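Long-range contacts in serine-rich secreted cell wall anchored (LPXTG-motif ) protein (Lactobacillus reuteri ATCC 53608, PDB 5NXK), which probably acts as a cell-wall-anchored adhesin, its beta-solenoid binding region mediating attachment of the gut bacterium to its host: residues S115-T123 and L191-G199; L126-K136 and A175-T184. One frame throughout, in Å; residues are numbered along the deposited sequence.

Contact 1 (S115-T123 and L191-G199); sequences SKTGAGVKT and LTAVPSTSG
Thr117 to Val121 runs beside the loop of 192-198, and two backbone hydrogen bonds join them: Ala193 N gives to Thr117 O at 2.9 Å, and Thr197 N gives to Ala119 O at 2.9 Å with an almost straight N-H...O angle of 170°. Between these bonds 193-196 makes a type I beta turn, whose Pro195 lies against Gly118; there the ring carbon Pro195 CB comes to 3.4 Å from Gly118 O. Thr117 carries most of the side-chain contact. Its CG2, anti to its own carbonyl carbon, rests on Leu191 O, while its OG1 meets the methyl Leu191 CD2 at 3.7 Å and has the methyl of Ala193 close by. Leu191 O is also bonded by Ser166 OG, so the methyl group of Thr117 packs beside a carbonyl that already has a polar partner. At the other end of the contact Thr197 lays its CG2 over Ala119 O at 3.5 Å, and the Thr197 and Val121 side chains cross at about a right angle, OG1 nearest CG2. Water fills in the polar edge. One molecule bonds the hydroxyls of Thr197 and Ser198 and may also give to Ala119 O; another joins Val121 N to Thr197 OG1, lying 2.9 Å from that OG1. Ser196 points its OG anti to its backbone N (chi1 169°), where it accepts from Gly199 N at 2.9 Å. This ST motif shapes the chain just before strand 200-205. Two loops that enter strands 122-127 and 200-205 thus meet across the shorter connection at Ser166 and Asn167, strand 168-171 lying between them in the sheet of a right-handed beta-solenoid, as in the pectate lyase-like fold.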
# COMPACT_ATOMS: atom_id res chain seq x y z
N SER A 115 -8.30 1.20 -0.08
CA SER A 115 -9.14 0.18 -0.69
C SER A 115 -10.34 -0.15 0.17
O SER A 115 -10.33 0.08 1.38
CB SER A 115 -8.32 -1.10 -0.93
OG SER A 115 -8.00 -1.72 0.30
N LYS A 116 -11.38 -0.67 -0.47
CA LYS A 116 -12.50 -1.29 0.23
C LYS A 116 -12.01 -2.58 0.86
O LYS A 116 -11.29 -3.35 0.23
CB LYS A 116 -13.65 -1.59 -0.74
CG LYS A 116 -14.64 -0.45 -0.98
CD LYS A 116 -15.59 -0.84 -2.11
CE LYS A 116 -16.61 0.26 -2.42
NZ LYS A 116 -17.03 1.01 -1.21
N THR A 117 -12.40 -2.82 2.11
CA THR A 117 -11.90 -3.98 2.83
C THR A 117 -12.96 -5.08 2.96
O THR A 117 -12.71 -6.13 3.54
CB THR A 117 -11.41 -3.56 4.22
OG1 THR A 117 -12.48 -2.90 4.91
CG2 THR A 117 -10.23 -2.60 4.08
N GLY A 118 -14.16 -4.84 2.41
CA GLY A 118 -15.24 -5.81 2.54
C GLY A 118 -15.75 -6.32 1.20
O GLY A 118 -16.92 -6.67 1.05
N ALA A 119 -14.85 -6.40 0.22
CA ALA A 119 -15.22 -6.79 -1.13
C ALA A 119 -14.19 -7.72 -1.76
O ALA A 119 -13.61 -8.59 -1.10
CB ALA A 119 -15.42 -5.54 -1.99
N GLY A 120 -13.94 -7.52 -3.06
CA GLY A 120 -13.04 -8.39 -3.79
C GLY A 120 -11.57 -8.18 -3.43
O GLY A 120 -11.22 -7.24 -2.70
N VAL A 121 -10.72 -9.04 -3.99
CA VAL A 121 -9.29 -9.04 -3.64
C VAL A 121 -8.61 -7.76 -4.09
O VAL A 121 -8.66 -7.41 -5.27
CB VAL A 121 -8.57 -10.26 -4.26
CG1 VAL A 121 -7.06 -10.21 -3.97
CG2 VAL A 121 -9.17 -11.56 -3.73
N LYS A 122 -7.98 -7.08 -3.13
CA LYS A 122 -7.25 -5.84 -3.38
C LYS A 122 -5.74 -6.05 -3.22
O LYS A 122 -5.26 -6.38 -2.12
CB LYS A 122 -7.72 -4.73 -2.44
CG LYS A 122 -9.23 -4.59 -2.36
CD LYS A 122 -9.82 -4.31 -3.74
CE LYS A 122 -11.28 -3.84 -3.63
NZ LYS A 122 -11.93 -3.80 -4.97
N THR A 123 -5.02 -5.81 -4.31
CA THR A 123 -3.59 -6.07 -4.37
C THR A 123 -2.81 -4.85 -4.84
O THR A 123 -3.15 -4.22 -5.84
CB THR A 123 -3.30 -7.25 -5.34
OG1 THR A 123 -4.06 -8.40 -4.94
CG2 THR A 123 -1.82 -7.60 -5.34
N LEU A 191 -6.28 -4.92 6.08
CA LEU A 191 -7.43 -5.31 6.89
C LEU A 191 -8.51 -5.92 6.00
O LEU A 191 -8.75 -5.44 4.89
CB LEU A 191 -7.98 -4.08 7.65
CG LEU A 191 -9.19 -4.22 8.58
CD1 LEU A 191 -9.06 -3.26 9.78
CD2 LEU A 191 -10.52 -3.98 7.83
N THR A 192 -9.16 -6.98 6.47
CA THR A 192 -10.37 -7.43 5.80
C THR A 192 -11.53 -7.32 6.78
O THR A 192 -11.36 -7.49 7.98
CB THR A 192 -10.27 -8.89 5.28
OG1 THR A 192 -10.26 -9.80 6.40
CG2 THR A 192 -8.97 -9.08 4.49
N ALA A 193 -12.72 -7.12 6.26
CA ALA A 193 -13.91 -6.99 7.07
C ALA A 193 -14.82 -8.14 6.69
O ALA A 193 -14.57 -8.82 5.71
CB ALA A 193 -14.59 -5.64 6.85
N VAL A 194 -15.88 -8.35 7.47
CA VAL A 194 -16.74 -9.51 7.32
C VAL A 194 -17.18 -9.81 5.89
O VAL A 194 -17.10 -10.96 5.47
CB VAL A 194 -17.98 -9.37 8.21
CG1 VAL A 194 -19.01 -10.45 7.89
CG2 VAL A 194 -17.57 -9.43 9.68
N PRO A 195 -17.57 -8.79 5.10
CA PRO A 195 -18.03 -9.28 3.79
C PRO A 195 -16.92 -9.48 2.74
O PRO A 195 -17.25 -9.74 1.59
CB PRO A 195 -18.99 -8.16 3.32
CG PRO A 195 -19.29 -7.35 4.55
CD PRO A 195 -18.02 -7.42 5.36
N SER A 196 -15.65 -9.44 3.14
CA SER A 196 -14.53 -9.70 2.23
C SER A 196 -14.67 -11.04 1.50
O SER A 196 -15.10 -12.02 2.09
CB SER A 196 -13.20 -9.68 3.00
OG SER A 196 -12.12 -10.18 2.22
N THR A 197 -14.29 -11.09 0.23
CA THR A 197 -14.38 -12.35 -0.47
C THR A 197 -13.29 -13.33 -0.01
O THR A 197 -13.47 -14.52 -0.16
CB THR A 197 -14.23 -12.19 -1.99
OG1 THR A 197 -12.93 -11.66 -2.28
CG2 THR A 197 -15.32 -11.27 -2.58
N SER A 198 -12.19 -12.84 0.55
CA SER A 198 -11.09 -13.76 0.90
C SER A 198 -10.68 -13.79 2.36
O SER A 198 -10.30 -14.84 2.86
CB SER A 198 -9.84 -13.44 0.06
OG SER A 198 -9.23 -12.23 0.49
N GLY A 199 -10.74 -12.65 3.05
CA GLY A 199 -10.32 -12.61 4.45
C GLY A 199 -8.83 -12.87 4.66
O GLY A 199 -8.39 -13.22 5.76
O HOH W 1 -11.04 -7.91 1.38
O HOH W 2 -11.01 -10.31 -0.62
O HOH W 3 -12.30 -11.37 -5.11

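Contact 2 (L126-K136 and A175-T184)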
# COMPACT_ATOMS: atom_id res chain seq x y z
N LEU A 126 4.53 -3.62 -5.79
CA LEU A 126 5.54 -2.58 -5.77
C LEU A 126 6.77 -3.14 -6.46
O LEU A 126 7.38 -4.11 -6.00
CB LEU A 126 5.85 -2.14 -4.33
CG LEU A 126 4.64 -1.60 -3.56
CD1 LEU A 126 5.03 -1.24 -2.13
CD2 LEU A 126 4.03 -0.38 -4.28
N VAL A 127 7.16 -2.51 -7.58
CA VAL A 127 8.13 -3.11 -8.49
C VAL A 127 9.28 -2.14 -8.78
O VAL A 127 9.10 -0.92 -8.74
CB VAL A 127 7.45 -3.54 -9.83
CG1 VAL A 127 8.42 -4.32 -10.72
CG2 VAL A 127 6.20 -4.37 -9.57
N GLY A 128 10.46 -2.69 -9.06
CA GLY A 128 11.65 -1.90 -9.35
C GLY A 128 12.04 -1.00 -8.19
O GLY A 128 11.91 -1.38 -7.02
N ASN A 129 12.53 0.19 -8.51
CA ASN A 129 12.99 1.11 -7.48
C ASN A 129 11.88 2.08 -7.12
O ASN A 129 11.70 3.11 -7.76
CB ASN A 129 14.25 1.85 -7.95
CG ASN A 129 15.40 0.90 -8.19
OD1 ASN A 129 15.64 0.00 -7.39
ND2 ASN A 129 16.12 1.10 -9.28
N THR A 130 11.11 1.71 -6.11
CA THR A 130 9.92 2.47 -5.78
C THR A 130 10.02 3.04 -4.37
O THR A 130 10.37 2.33 -3.41
CB THR A 130 8.64 1.58 -5.94
OG1 THR A 130 8.42 1.30 -7.32
CG2 THR A 130 7.40 2.28 -5.37
N THR A 131 9.72 4.33 -4.26
CA THR A 131 9.81 5.04 -3.01
C THR A 131 8.48 5.71 -2.71
O THR A 131 7.96 6.49 -3.52
CB THR A 131 10.93 6.10 -3.04
OG1 THR A 131 12.17 5.45 -3.34
CG2 THR A 131 11.06 6.79 -1.68
N LEU A 132 7.94 5.39 -1.55
CA LEU A 132 6.65 5.90 -1.12
C LEU A 132 6.84 6.82 0.08
O LEU A 132 7.51 6.44 1.05
CB LEU A 132 5.73 4.73 -0.77
CG LEU A 132 5.62 3.64 -1.85
CD1 LEU A 132 4.75 2.52 -1.35
CD2 LEU A 132 5.05 4.20 -3.15
N ASN A 133 6.26 8.02 0.03
CA ASN A 133 6.46 8.98 1.11
C ASN A 133 5.15 9.41 1.74
O ASN A 133 4.31 10.03 1.09
CB ASN A 133 7.22 10.21 0.59
CG ASN A 133 8.58 9.84 0.02
OD1 ASN A 133 9.56 9.68 0.75
ND2 ASN A 133 8.64 9.67 -1.30
N SER A 134 4.94 9.05 2.99
CA SER A 134 3.78 9.53 3.73
C SER A 134 4.17 10.82 4.44
O SER A 134 4.95 10.81 5.38
CB SER A 134 3.27 8.47 4.71
OG SER A 134 2.14 8.95 5.42
N VAL A 135 3.62 11.93 3.97
CA VAL A 135 3.99 13.28 4.41
C VAL A 135 2.76 14.11 4.78
O VAL A 135 1.65 13.82 4.33
CB VAL A 135 4.77 14.02 3.31
CG1 VAL A 135 6.09 13.33 3.03
CG2 VAL A 135 3.94 14.13 2.05
N LYS A 136 2.97 15.14 5.58
CA LYS A 136 1.88 16.00 6.04
C LYS A 136 1.57 17.06 5.00
O LYS A 136 0.49 17.64 4.96
CB LYS A 136 2.22 16.66 7.37
CG LYS A 136 2.22 15.71 8.55
CD LYS A 136 2.36 16.47 9.86
CE LYS A 136 2.02 15.59 11.04
NZ LYS A 136 3.15 14.68 11.36
N ALA A 175 13.12 -5.98 -6.53
CA ALA A 175 12.74 -4.60 -6.28
C ALA A 175 13.53 -3.99 -5.13
O ALA A 175 14.04 -4.70 -4.26
CB ALA A 175 11.25 -4.50 -5.99
N ASN A 176 13.60 -2.66 -5.13
CA ASN A 176 14.15 -1.88 -4.03
C ASN A 176 13.09 -0.86 -3.61
O ASN A 176 12.89 0.17 -4.26
CB ASN A 176 15.46 -1.20 -4.41
CG ASN A 176 16.56 -2.21 -4.73
OD1 ASN A 176 17.00 -2.33 -5.87
ND2 ASN A 176 16.99 -2.96 -3.72
N VAL A 177 12.35 -1.23 -2.58
CA VAL A 177 11.23 -0.43 -2.13
C VAL A 177 11.57 0.22 -0.82
O VAL A 177 12.05 -0.44 0.11
CB VAL A 177 9.96 -1.29 -1.99
CG1 VAL A 177 8.82 -0.48 -1.41
CG2 VAL A 177 9.59 -1.90 -3.34
N VAL A 178 11.29 1.52 -0.75
CA VAL A 178 11.54 2.33 0.43
C VAL A 178 10.24 3.02 0.81
O VAL A 178 9.54 3.52 -0.05
CB VAL A 178 12.64 3.38 0.16
CG1 VAL A 178 12.80 4.30 1.36
CG2 VAL A 178 13.98 2.71 -0.18
N LEU A 179 9.88 3.00 2.09
CA LEU A 179 8.74 3.78 2.53
C LEU A 179 9.18 4.68 3.67
O LEU A 179 9.64 4.21 4.71
CB LEU A 179 7.59 2.87 2.96
CG LEU A 179 6.22 3.52 3.25
CD1 LEU A 179 5.12 2.45 3.10
CD2 LEU A 179 6.14 4.21 4.61
N ASN A 180 9.03 5.98 3.44
CA ASN A 180 9.39 7.02 4.40
C ASN A 180 8.14 7.58 5.02
O ASN A 180 7.26 8.04 4.31
CB ASN A 180 10.20 8.12 3.70
CG ASN A 180 11.46 7.59 3.06
OD1 ASN A 180 12.26 6.90 3.70
ND2 ASN A 180 11.64 7.87 1.77
N ASN A 181 8.02 7.53 6.33
CA ASN A 181 6.77 7.97 6.95
C ASN A 181 7.03 9.05 7.98
O ASN A 181 7.69 8.82 9.00
CB ASN A 181 6.03 6.77 7.57
CG ASN A 181 4.58 7.08 7.90
OD1 ASN A 181 4.17 8.23 7.96
ND2 ASN A 181 3.79 6.03 8.10
N SER A 182 6.51 10.24 7.71
CA SER A 182 6.57 11.32 8.68
C SER A 182 5.17 11.90 8.90
O SER A 182 5.03 13.06 9.26
CB SER A 182 7.55 12.41 8.21
OG SER A 182 7.19 12.88 6.92
N ALA A 183 4.14 11.08 8.68
CA ALA A 183 2.78 11.61 8.65
C ALA A 183 1.74 10.71 9.31
O ALA A 183 0.75 11.20 9.86
CB ALA A 183 2.37 11.86 7.21
N THR A 184 1.94 9.39 9.25
CA THR A 184 0.90 8.48 9.71
C THR A 184 1.41 7.44 10.71
O THR A 184 2.62 7.21 10.83
CB THR A 184 0.24 7.78 8.50
OG1 THR A 184 1.25 7.17 7.69
CG2 THR A 184 -0.53 8.81 7.64
O HOH W 4 13.75 2.76 -3.99
O HOH W 5 8.31 11.27 5.17
O HOH W 6 5.82 15.23 6.64
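Ser134 OG is gripped from two directions: Thr184 OG1 gives it a hydrogen bond of 3.0 Å, and it is also bonded to Gly110 O on the preceding coil. With OG anti to the backbone N (chi1 180°), the hydroxyl lies next to the turn that ends strand 176-181. Asn181 shapes that turn, its OD1 accepting from both Ala183 N and Thr184 N in an Asx turn and motif, while its ND2 gives to Thr184 OG1 and to Asp187 OD1. Ala183 CB tucks in over Ser134 O at 3.3 Å. Strands 129-134 and 176-181 run parallel, 10° apart, and backbone hydrogen bonds run between Gly128-Ser134 and Asn176-Ser182. Asn180 ND2 gives to Asn133 OD1 at 2.9 Å; the two amides run alongside each other in the same direction, with planes 27° apart, and the acceptor is in the amide plane of Asn180. Asn133 ND2 in turn gives to Ala107 O of strand 105-109. On the other face Leu132 CB packs on Leu179 CG at 4.2 Å, while Leu126 comes from strand 122-127 to cross Val177 at about a right angle. Leu132-Leu179 and Leu126-Val177 thus form apolar pairs, Ser134 and Asn181 add polar groups at the end, and the Asn133-Asn180 and Ser134-Thr184 bonds add side-chain links that probably reinforce the backbone register.

How the contacts relate
From the N terminus the chain first lays down coils before reaching 115-123, the early half of contact 1, and then continues directly along strand 122-127 into 126-136, the first half of contact 2. An excursion from strand 137-140 to 159-160 follows, after which strands 163-164 and 168-171 rejoin the sheets, and 175-184 returns beside 126-136, closing contact 2. Strand 186-191 then leads to 191-199, which closes contact 1 against 115-123. Contact 2 is therefore nested inside the loop closed by contact 1. Their centres are 23 Å apart: contact 2 joins neighbouring strands of the ten-stranded parallel sheet, while contact 1 joins the loops that lead into strands 122-127 and 200-205.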